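Local coordinates for protein effector EagT6 (Pseudomonas aeruginosa, PDB 1TU1) that is essential for delivering the toxin Tse6 to target cells, working as a homodimer that helps load Tse6 onto VgrG1a, at residues I79-H84 and V105-R110; F71-R76 and V87-Q92; I24-L29 and S39-R44. All coordinates share one frame; numbering follows the deposited sequence. Where two conformers were deposited one is given.

How the interactions relate
All three contacts belong to one six-stranded antiparallel sheet, whose strands run 25-29, 38-45, 113-120, 98-107, 84-95, 72-81. Interaction 3 comes first along the chain and pairs the hairpin at one edge, interaction 2 that at the other. Interaction 1 uses the far end of strand 72-81 and reaches across strand 84-95 to strand 98-107; along the chain its segments alternate with those of interaction 2, and the two touch, Phe106 N 2.8 Å from Val87 O. The centres of interactions 1 and 2, and of 1 and 3, are about 17 Å apart, those of 2 and 3 about 18 Å. At the 25-29 edge the sheet continues into the second subunit, building the homodimer.

Interaction 1: I79-H84 and V105-R110; sequences INIHGH and VFIERR
His84 turns an edge of its imidazole to the backbone of Glu108: CD2 lies 3.3 Å from Glu108 O, close to the ring plane. At the root of the ring, His84 CB rests 3.8 Å from Ile107 CG2, the branch of that isoleucine that stands anti to its backbone N. A hydrogen bond within 79-84 also limits how the imidazole is turned. His84 ND1 donates to His82 O over 3.1 Å, and although the acceptor lies almost in the ring plane, the nitrogen sits well above the plane of the carbonyl, 62° out of it. With ND1 held on one side and CD2 against Glu108 O on another, the ring has little freedom to rotate.

The other half of the contact is aliphatic. Ile81 and Ile107 cross at about a right angle, and their terminal methyls meet, Ile81 CD1 to Ile107 CD1 at 4.0 Å. The same Ile81 methyl also reaches Val105 CG1 at 4.2 Å.

Ile81 reaches Ile107 and Val105 across strand 84-95, which lies between 72-81 and 98-107; His84 begins that middle strand and so meets Ile107 and Glu108 from the neighbouring strand. The hairpin of 72-81 and 84-95 closes in a type I' turn from Ile81 to His84, with Gly83 at positive phi. Asn80 OD1 braces it as an Asx motif, accepting from Gly83 N at 2.9 Å. Pro141 packs on both Ile81 and His84, and Leu139 on Ile107, so the chain's C-terminal part covers this end of the sheet. Past the strand, Glu108 OE2 accepts a hydrogen bond from Gln48 NE2.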
loop_
_atom_site.group_PDB
_atom_site.type_symbol
_atom_site.label_atom_id
_atom_site.label_comp_id
_atom_site.label_asym_id
_atom_site.label_seq_id
_atom_site.Cartn_x
_atom_site.Cartn_y
_atom_site.Cartn_z
ATOM N N ILE A 79 22.706 -5.616 9.787
ATOM C CA ILE A 79 22.089 -5.729 11.086
ATOM C C ILE A 79 21.132 -6.902 11.164
ATOM O O ILE A 79 20.749 -7.498 10.165
ATOM C CB ILE A 79 21.365 -4.397 11.462
ATOM C CG1 ILE A 79 20.207 -4.099 10.517
ATOM C CG2 ILE A 79 22.339 -3.215 11.403
ATOM C CD1 ILE A 79 19.452 -2.844 10.896
ATOM N N ASN A 80 20.751 -7.214 12.387
ATOM C CA ASN A 80 19.802 -8.253 12.667
ATOM C C ASN A 80 18.555 -7.640 13.292
ATOM O O ASN A 80 18.659 -6.928 14.292
ATOM C CB ASN A 80 20.421 -9.237 13.652
ATOM C CG ASN A 80 19.480 -10.349 14.008
ATOM O OD1 ASN A 80 18.536 -10.149 14.760
ATOM N ND2 ASN A 80 19.731 -11.547 13.461
ATOM N N ILE A 81 17.383 -7.953 12.738
ATOM C CA ILE A 81 16.113 -7.495 13.301
ATOM C C ILE A 81 15.293 -8.701 13.689
ATOM O O ILE A 81 14.733 -9.384 12.827
ATOM C CB ILE A 81 15.368 -6.594 12.275
ATOM C CG1 ILE A 81 16.169 -5.310 12.054
ATOM C CG2 ILE A 81 13.942 -6.273 12.758
ATOM C CD1 ILE A 81 15.679 -4.454 10.928
ATOM N N HIS A 82 15.258 -8.993 14.984
ATOM C CA HIS A 82 14.507 -10.135 15.513
ATOM C C HIS A 82 14.796 -11.410 14.726
ATOM O O HIS A 82 13.886 -12.154 14.351
ATOM C CB HIS A 82 13.002 -9.871 15.516
ATOM C CG HIS A 82 12.596 -8.718 16.377
ATOM N ND1 HIS A 82 12.401 -8.835 17.740
ATOM C CD2 HIS A 82 12.328 -7.427 16.067
ATOM C CE1 HIS A 82 12.033 -7.664 18.231
ATOM N NE2 HIS A 82 11.987 -6.791 17.237
ATOM N N GLY A 83 16.077 -11.631 14.474
ATOM C CA GLY A 83 16.564 -12.840 13.832
ATOM C C GLY A 83 16.588 -12.755 12.333
ATOM O O GLY A 83 17.151 -13.630 11.700
ATOM N N HIS A 84 15.957 -11.725 11.757
ATOM C CA HIS A 84 15.932 -11.523 10.320
ATOM C C HIS A 84 17.164 -10.746 9.877
ATOM O O HIS A 84 17.495 -9.709 10.436
ATOM C CB HIS A 84 14.686 -10.749 9.887
ATOM C CG HIS A 84 13.398 -11.452 10.154
ATOM N ND1 HIS A 84 13.025 -11.891 11.410
ATOM C CD2 HIS A 84 12.409 -11.825 9.310
ATOM C CE1 HIS A 84 11.852 -12.494 11.323
ATOM N NE2 HIS A 84 11.458 -12.471 10.060
ATOM N N VAL A 105 15.990 0.381 4.589
ATOM C CA VAL A 105 16.279 -0.887 5.248
ATOM C C VAL A 105 15.657 -2.044 4.446
ATOM O O VAL A 105 14.466 -2.025 4.107
ATOM C CB VAL A 105 15.758 -0.907 6.660
ATOM C CG1 VAL A 105 16.075 -2.258 7.363
ATOM C CG2 VAL A 105 16.336 0.273 7.491
ATOM N N PHE A 106 16.474 -3.036 4.126
ATOM C CA PHE A 106 15.993 -4.232 3.457
ATOM C C PHE A 106 15.967 -5.316 4.490
ATOM O O PHE A 106 16.989 -5.566 5.151
ATOM C CB PHE A 106 16.934 -4.605 2.327
ATOM C CG PHE A 106 17.055 -3.570 1.271
ATOM C CD1 PHE A 106 16.326 -3.682 0.100
ATOM C CD2 PHE A 106 17.897 -2.476 1.432
ATOM C CE1 PHE A 106 16.439 -2.734 -0.912
ATOM C CE2 PHE A 106 18.023 -1.509 0.412
ATOM C CZ PHE A 106 17.287 -1.635 -0.755
ATOM N N ILE A 107 14.802 -5.946 4.677
ATOM C CA ILE A 107 14.649 -6.993 5.671
ATOM C C ILE A 107 14.292 -8.291 4.966
ATOM O O ILE A 107 13.243 -8.407 4.347
ATOM C CB ILE A 107 13.561 -6.661 6.716
ATOM C CG1 ILE A 107 13.776 -5.263 7.311
ATOM C CG2 ILE A 107 13.522 -7.758 7.803
ATOM C CD1 ILE A 107 12.686 -4.838 8.263
ATOM N N GLU A 108 15.185 -9.268 5.059
ATOM C CA GLU A 108 14.955 -10.564 4.448
ATOM C C GLU A 108 13.700 -11.199 5.043
ATOM O O GLU A 108 13.602 -11.364 6.229
ATOM C CB GLU A 108 16.128 -11.529 4.680
ATOM C CG GLU A 108 15.973 -12.739 3.769
ATOM C CD GLU A 108 17.076 -13.790 3.907
ATOM O OE1 GLU A 108 17.743 -13.873 4.973
ATOM O OE2 GLU A 108 17.226 -14.523 2.916
ATOM N N ARG A 109 12.786 -11.592 4.171
ATOM C CA ARG A 109 11.617 -12.374 4.531
ATOM C C ARG A 109 11.136 -13.119 3.292
ATOM O O ARG A 109 11.391 -12.718 2.172
ATOM C CB ARG A 109 10.505 -11.430 5.017
ATOM C CG ARG A 109 9.278 -12.065 5.578
ATOM C CD ARG A 109 8.365 -11.056 6.319
ATOM N NE ARG A 109 7.317 -11.746 7.057
ATOM C CZ ARG A 109 6.241 -12.314 6.516
ATOM N NH1 ARG A 109 6.006 -12.249 5.227
ATOM N NH2 ARG A 109 5.373 -12.951 7.285
ATOM N N ARG A 110 10.377 -14.180 3.520
ATOM C CA ARG A 110 9.694 -14.900 2.450
ATOM C C ARG A 110 8.196 -14.720 2.622
ATOM O O ARG A 110 7.701 -14.744 3.742
ATOM C CB ARG A 110 10.021 -16.383 2.554
ATOM C CG ARG A 110 11.449 -16.661 2.315
ATOM C CD ARG A 110 11.791 -16.442 0.882
ATOM N NE ARG A 110 13.213 -16.607 0.632
ATOM C CZ ARG A 110 13.806 -16.178 -0.465
ATOM N NH1 ARG A 110 13.089 -15.568 -1.399
ATOM N NH2 ARG A 110 15.121 -16.372 -0.632
#

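Interaction 2: F71-R76 and V87-Q92; sequences FKLHKR and VLLDYQ
Phe71 swings its ring out with CG anti to the backbone N (chi1 173°), while Tyr91 holds CG between its backbone N and carbonyl carbon (chi1 65°); these two torsions bring the rings together. Phe71 CE1 comes 3.3 Å from Tyr91 CD1, but the planes are inclined at 51° and the pair is an oblique one, neither stacked nor edge-to-face. Gln92 takes the same chi1 setting as Tyr91 and runs extended beyond CG toward His74. There Gln92 OE1 lies at the edge of the imidazole, 3.1 Å from His74 CE1, with the ring and amide planes inclined to each other.

Strands 72-81 and 84-95 form an antiparallel beta hairpin, and its ladder is interrupted by a classic beta bulge. His74 and Lys75 both face Asp90, so Asp90 O accepts two backbone N-H groups: His74 N at 2.8 Å, somewhat bent, and Lys75 N at 3.2 Å, straighter and on a lone pair in the carbonyl plane. Asp90 N returns a bond to Lys75 O at 2.8 Å. Toward the open end of the hairpin, Lys72 and Gln92 make a regular hydrogen-bonded pair.

Arg76 and Leu89 lie side by side, pointing the same way, with Arg76 CB 3.7 Å from Leu89 CD2. Beyond Leu89, Val87 CG1 sits over one face of the guanidinium, 3.8 Å from Arg76 NE, while Arg76 NH2 forms a salt bridge with Asp78. The buried Asp90 carboxylate is gripped twice, OD1 by the salt bridge to Arg103 and OD2 by the indole N-H of Trp77. On the face that carries Leu89 and Tyr91, helix 53-67 covers Leu89, and Phe71 just before the strand, through Leu61, and Tyr91 OH hydrogen-bonds Gln104 OE1.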
loop_
_atom_site.group_PDB
_atom_site.type_symbol
_atom_site.label_atom_id
_atom_site.label_comp_id
_atom_site.label_asym_id
_atom_site.label_seq_id
_atom_site.Cartn_x
_atom_site.Cartn_y
_atom_site.Cartn_z
ATOM N N PHE A 71 23.913 9.279 -7.540
ATOM C CA PHE A 71 23.893 8.327 -6.430
ATOM C C PHE A 71 25.210 8.382 -5.647
ATOM O O PHE A 71 26.283 8.404 -6.245
ATOM C CB PHE A 71 23.644 6.898 -6.917
ATOM C CG PHE A 71 23.783 5.866 -5.834
ATOM C CD1 PHE A 71 22.722 5.587 -4.983
ATOM C CD2 PHE A 71 24.977 5.180 -5.652
ATOM C CE1 PHE A 71 22.847 4.640 -3.977
ATOM C CE2 PHE A 71 25.100 4.227 -4.631
ATOM C CZ PHE A 71 24.036 3.966 -3.799
ATOM N N LYS A 72 25.107 8.410 -4.322
ATOM C CA LYS A 72 26.261 8.367 -3.440
ATOM C C LYS A 72 25.925 7.671 -2.119
ATOM O O LYS A 72 25.064 8.124 -1.357
ATOM C CB LYS A 72 26.770 9.780 -3.178
ATOM C CG LYS A 72 28.122 9.862 -2.465
ATOM C CD LYS A 72 28.535 11.334 -2.301
ATOM C CE LYS A 72 30.038 11.517 -2.090
ATOM N NZ LYS A 72 30.430 12.966 -2.198
ATOM N N LEU A 73 26.625 6.574 -1.844
ATOM C CA LEU A 73 26.411 5.814 -0.613
ATOM C C LEU A 73 27.140 6.460 0.553
ATOM O O LEU A 73 28.360 6.538 0.540
ATOM C CB LEU A 73 26.887 4.355 -0.778
ATOM C CG LEU A 73 26.779 3.486 0.483
ATOM C CD1 LEU A 73 25.316 3.144 0.787
ATOM C CD2 LEU A 73 27.611 2.210 0.375
ATOM N N HIS A 74 26.403 6.906 1.566
ATOM C CA HIS A 74 27.026 7.388 2.796
ATOM C C HIS A 74 27.514 6.222 3.646
ATOM O O HIS A 74 28.689 6.180 4.013
ATOM C CB HIS A 74 26.071 8.227 3.645
ATOM C CG HIS A 74 25.725 9.558 3.047
ATOM N ND1 HIS A 74 25.694 9.781 1.687
ATOM C CD2 HIS A 74 25.355 10.726 3.628
ATOM C CE1 HIS A 74 25.339 11.033 1.455
ATOM N NE2 HIS A 74 25.125 11.627 2.615
ATOM N N LYS A 75 26.611 5.291 3.969
ATOM C CA LYS A 75 26.935 4.206 4.889
ATOM C C LYS A 75 26.024 2.976 4.737
ATOM O O LYS A 75 24.798 3.104 4.578
ATOM C CB LYS A 75 26.877 4.693 6.339
ATOM C CG LYS A 75 27.544 3.721 7.305
ATOM C CD LYS A 75 27.682 4.273 8.707
ATOM C CE LYS A 75 28.130 3.189 9.675
ATOM N NZ LYS A 75 27.968 3.595 11.093
ATOM N N ARG A 76 26.647 1.800 4.830
ATOM C CA ARG A 76 25.948 0.528 4.843
ATOM C C ARG A 76 26.115 -0.148 6.195
ATOM O O ARG A 76 27.205 -0.148 6.777
ATOM C CB ARG A 76 26.463 -0.368 3.731
ATOM C CG ARG A 76 26.037 -1.808 3.887
ATOM C CD ARG A 76 26.447 -2.695 2.771
ATOM N NE ARG A 76 26.089 -4.062 3.112
ATOM C CZ ARG A 76 25.897 -5.026 2.234
ATOM N NH1 ARG A 76 26.085 -4.820 0.938
ATOM N NH2 ARG A 76 25.553 -6.234 2.664
ATOM N N VAL A 87 19.780 -5.112 5.925
ATOM C CA VAL A 87 20.804 -4.141 5.570
ATOM C C VAL A 87 20.173 -2.741 5.545
ATOM O O VAL A 87 19.143 -2.538 4.888
ATOM C CB VAL A 87 21.414 -4.452 4.212
ATOM C CG1 VAL A 87 22.425 -3.355 3.779
ATOM C CG2 VAL A 87 22.090 -5.830 4.222
ATOM N N LEU A 88 20.782 -1.802 6.272
ATOM C CA LEU A 88 20.489 -0.366 6.147
ATOM C C LEU A 88 21.482 0.313 5.216
ATOM O O LEU A 88 22.724 0.199 5.397
ATOM C CB LEU A 88 20.486 0.314 7.522
ATOM C CG LEU A 88 20.475 1.856 7.571
ATOM C CD1 LEU A 88 19.241 2.420 6.903
ATOM C CD2 LEU A 88 20.512 2.325 9.000
ATOM N N LEU A 89 20.949 1.006 4.212
ATOM C CA LEU A 89 21.730 1.818 3.306
ATOM C C LEU A 89 21.309 3.271 3.429
ATOM O O LEU A 89 20.154 3.608 3.100
ATOM C CB LEU A 89 21.498 1.413 1.867
ATOM C CG LEU A 89 21.878 -0.000 1.453
ATOM C CD1 LEU A 89 21.470 -0.169 0.022
ATOM C CD2 LEU A 89 23.394 -0.247 1.634
ATOM N N ASP A 90 22.231 4.114 3.900
ATOM C CA ASP A 90 22.063 5.563 3.893
ATOM C C ASP A 90 22.696 6.090 2.644
ATOM O O ASP A 90 23.896 5.915 2.422
ATOM C CB ASP A 90 22.718 6.194 5.103
ATOM C CG ASP A 90 22.068 5.771 6.379
ATOM O OD1 ASP A 90 20.857 5.439 6.344
ATOM O OD2 ASP A 90 22.668 5.707 7.466
ATOM N N TYR A 91 21.884 6.696 1.786
ATOM C CA TYR A 91 22.389 7.237 0.543
ATOM C C TYR A 91 21.626 8.458 0.064
ATOM O O TYR A 91 20.524 8.740 0.533
ATOM C CB TYR A 91 22.429 6.178 -0.537
ATOM C CG TYR A 91 21.105 5.586 -1.027
ATOM C CD1 TYR A 91 20.467 6.092 -2.166
ATOM C CD2 TYR A 91 20.558 4.448 -0.423
ATOM C CE1 TYR A 91 19.299 5.528 -2.649
ATOM C CE2 TYR A 91 19.391 3.871 -0.894
ATOM C CZ TYR A 91 18.762 4.404 -2.003
ATOM O OH TYR A 91 17.609 3.825 -2.482
ATOM N N GLN A 92 22.248 9.172 -0.868
ATOM C CA GLN A 92 21.624 10.297 -1.531
ATOM C C GLN A 92 21.631 10.061 -3.021
ATOM O O GLN A 92 22.451 9.274 -3.543
ATOM C CB GLN A 92 22.312 11.623 -1.150
ATOM C CG GLN A 92 23.690 11.910 -1.796
ATOM C CD GLN A 92 24.250 13.308 -1.408
ATOM O OE1 GLN A 92 24.602 13.556 -0.243
ATOM N NE2 GLN A 92 24.315 14.212 -2.387
#

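Interaction 3: I24-L29 and S39-R44; sequences INIFKL and SFVISR
Across the hairpin, Phe40 O and Ile42 CD1 both lie at the edge of the Phe27 ring, near its plane, the methyl 4.5 Å from Phe27 CE2. Phe27 and Phe40 run side by side in the same direction, and Phe27 CD2 approaches the edge of the Phe40 ring, 4.0 Å from its CD2. The third flat group, the Arg44 guanidinium, has Asn25 N at its edge, and its plane is inclined 49° to the Asn25 amide. A bend at chi2 (88°) turns the arginine back toward Asn25.

This hairpin of strands 25-29 and 38-45 is antiparallel, with Asn25-Ile42 and Phe27-Phe40 as its hydrogen-bonded pairs; Phe27 N reaches Phe40 O at 2.9 Å and Phe40 N returns to Phe27 O at 2.8 Å.

The hairpin forms part of the dimer interface: Phe27 and Lys28 pair antiparallel with a strand of the second subunit, so the sheet runs on across it. Tyr6 of that subunit packs edge-to-face with Phe27, and Arg44 NH2 forms a salt bridge with Glu10 of that subunit. Aromatic packing and a charged pair at one hairpin thus probably help hold the homodimer together.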
loop_
_atom_site.group_PDB
_atom_site.type_symbol
_atom_site.label_atom_id
_atom_site.label_comp_id
_atom_site.label_asym_id
_atom_site.label_seq_id
_atom_site.Cartn_x
_atom_site.Cartn_y
_atom_site.Cartn_z
ATOM N N ILE A 24 1.884 -0.853 -0.764
ATOM C CA ILE A 24 2.794 0.135 -0.189
ATOM C C ILE A 24 2.141 0.817 1.023
ATOM O O ILE A 24 1.018 1.344 0.942
ATOM C CB ILE A 24 3.171 1.174 -1.280
ATOM C CG1 ILE A 24 3.764 0.490 -2.521
ATOM C CG2 ILE A 24 4.191 2.170 -0.776
ATOM C CD1 ILE A 24 3.805 1.373 -3.729
ATOM N N ASN A 25 2.804 0.762 2.172
ATOM C CA ASN A 25 2.376 1.560 3.319
ATOM C C ASN A 25 3.075 2.893 3.277
ATOM O O ASN A 25 4.287 2.954 3.083
ATOM C CB ASN A 25 2.640 0.863 4.632
ATOM C CG ASN A 25 1.962 -0.481 4.715
ATOM O OD1 ASN A 25 0.753 -0.577 4.989
ATOM N ND2 ASN A 25 2.719 -1.534 4.409
ATOM N N ILE A 26 2.314 3.975 3.430
ATOM C CA ILE A 26 2.854 5.310 3.232
ATOM C C ILE A 26 2.515 6.122 4.478
ATOM O O ILE A 26 1.337 6.194 4.850
ATOM C CB ILE A 26 2.258 5.983 1.993
ATOM C CG1 ILE A 26 2.568 5.169 0.716
ATOM C CG2 ILE A 26 2.752 7.424 1.892
ATOM C CD1 ILE A 26 1.808 5.621 -0.496
ATOM N N PHE A 27 3.541 6.713 5.082
ATOM C CA PHE A 27 3.403 7.604 6.240
ATOM C C PHE A 27 4.145 8.917 5.981
ATOM O O PHE A 27 5.262 8.924 5.477
ATOM C CB PHE A 27 3.908 6.937 7.512
ATOM C CG PHE A 27 3.201 5.677 7.828
ATOM C CD1 PHE A 27 1.996 5.696 8.496
ATOM C CD2 PHE A 27 3.719 4.444 7.400
ATOM C CE1 PHE A 27 1.323 4.532 8.777
ATOM C CE2 PHE A 27 3.048 3.284 7.684
ATOM C CZ PHE A 27 1.863 3.314 8.364
ATOM N N LYS A 28 3.483 10.043 6.244
ATOM C CA LYS A 28 4.114 11.341 6.105
ATOM C C LYS A 28 4.423 11.868 7.500
ATOM O O LYS A 28 3.540 11.949 8.333
ATOM C CB LYS A 28 3.211 12.332 5.366
ATOM C CG LYS A 28 2.773 11.853 3.980
ATOM C CD LYS A 28 3.960 11.519 3.114
ATOM C CE LYS A 28 3.555 11.224 1.684
ATOM N NZ LYS A 28 2.969 12.419 1.037
ATOM N N LEU A 29 5.685 12.202 7.717
ATOM C CA LEU A 29 6.179 12.745 8.984
ATOM C C LEU A 29 6.036 14.269 8.901
ATOM O O LEU A 29 6.677 14.875 8.074
ATOM C CB LEU A 29 7.646 12.395 9.200
ATOM C CG LEU A 29 7.965 10.950 9.600
ATOM C CD1 LEU A 29 7.789 9.997 8.390
ATOM C CD2 LEU A 29 9.384 10.861 10.167
ATOM N N SER A 39 8.751 11.374 4.175
ATOM C CA SER A 39 7.928 10.184 3.993
ATOM C C SER A 39 8.648 8.943 4.502
ATOM O O SER A 39 9.876 8.836 4.390
ATOM C CB SER A 39 7.510 10.019 2.545
ATOM O OG SER A 39 8.572 9.693 1.684
ATOM N N PHE A 40 7.866 8.017 5.038
ATOM C CA PHE A 40 8.350 6.708 5.489
ATOM C C PHE A 40 7.427 5.705 4.811
ATOM O O PHE A 40 6.218 5.690 5.080
ATOM C CB PHE A 40 8.254 6.596 6.990
ATOM C CG PHE A 40 8.644 5.251 7.539
ATOM C CD1 PHE A 40 9.952 4.808 7.444
ATOM C CD2 PHE A 40 7.677 4.403 8.106
ATOM C CE1 PHE A 40 10.330 3.558 7.971
ATOM C CE2 PHE A 40 8.033 3.138 8.626
ATOM C CZ PHE A 40 9.361 2.712 8.544
ATOM N N VAL A 41 8.007 4.887 3.937
ATOM C CA VAL A 41 7.251 4.032 3.038
ATOM C C VAL A 41 7.721 2.566 3.193
ATOM O O VAL A 41 8.918 2.291 3.216
ATOM C CB VAL A 41 7.433 4.492 1.596
ATOM C CG1 VAL A 41 6.894 3.484 0.610
ATOM C CG2 VAL A 41 6.802 5.866 1.375
ATOM N N ILE A 42 6.767 1.659 3.322
ATOM C CA ILE A 42 7.050 0.224 3.390
ATOM C C ILE A 42 6.596 -0.395 2.099
ATOM O O ILE A 42 5.409 -0.247 1.710
ATOM C CB ILE A 42 6.332 -0.423 4.559
ATOM C CG1 ILE A 42 6.627 0.346 5.860
ATOM C CG2 ILE A 42 6.763 -1.916 4.696
ATOM C CD1 ILE A 42 5.810 -0.151 7.039
ATOM N N SER A 43 7.528 -1.074 1.442
ATOM C CA SER A 43 7.304 -1.741 0.174
ATOM C C SER A 43 7.805 -3.206 0.269
ATOM O O SER A 43 8.349 -3.606 1.301
ATOM C CB SER A 43 7.981 -0.998 -0.965
ATOM O OG SER A 43 9.380 -0.911 -0.776
ATOM N N ARG A 44 7.475 -3.999 -0.749
ATOM C CA ARG A 44 7.822 -5.424 -0.824
ATOM C C ARG A 44 8.541 -5.694 -2.138
ATOM O O ARG A 44 8.216 -5.098 -3.171
ATOM C CB ARG A 44 6.573 -6.309 -0.811
ATOM C CG ARG A 44 5.775 -6.275 0.464
ATOM C CD ARG A 44 4.727 -5.156 0.485
ATOM N NE ARG A 44 4.058 -5.127 1.771
ATOM C CZ ARG A 44 3.626 -4.062 2.424
ATOM N NH1 ARG A 44 3.797 -2.842 1.935
ATOM N NH2 ARG A 44 3.028 -4.260 3.609
#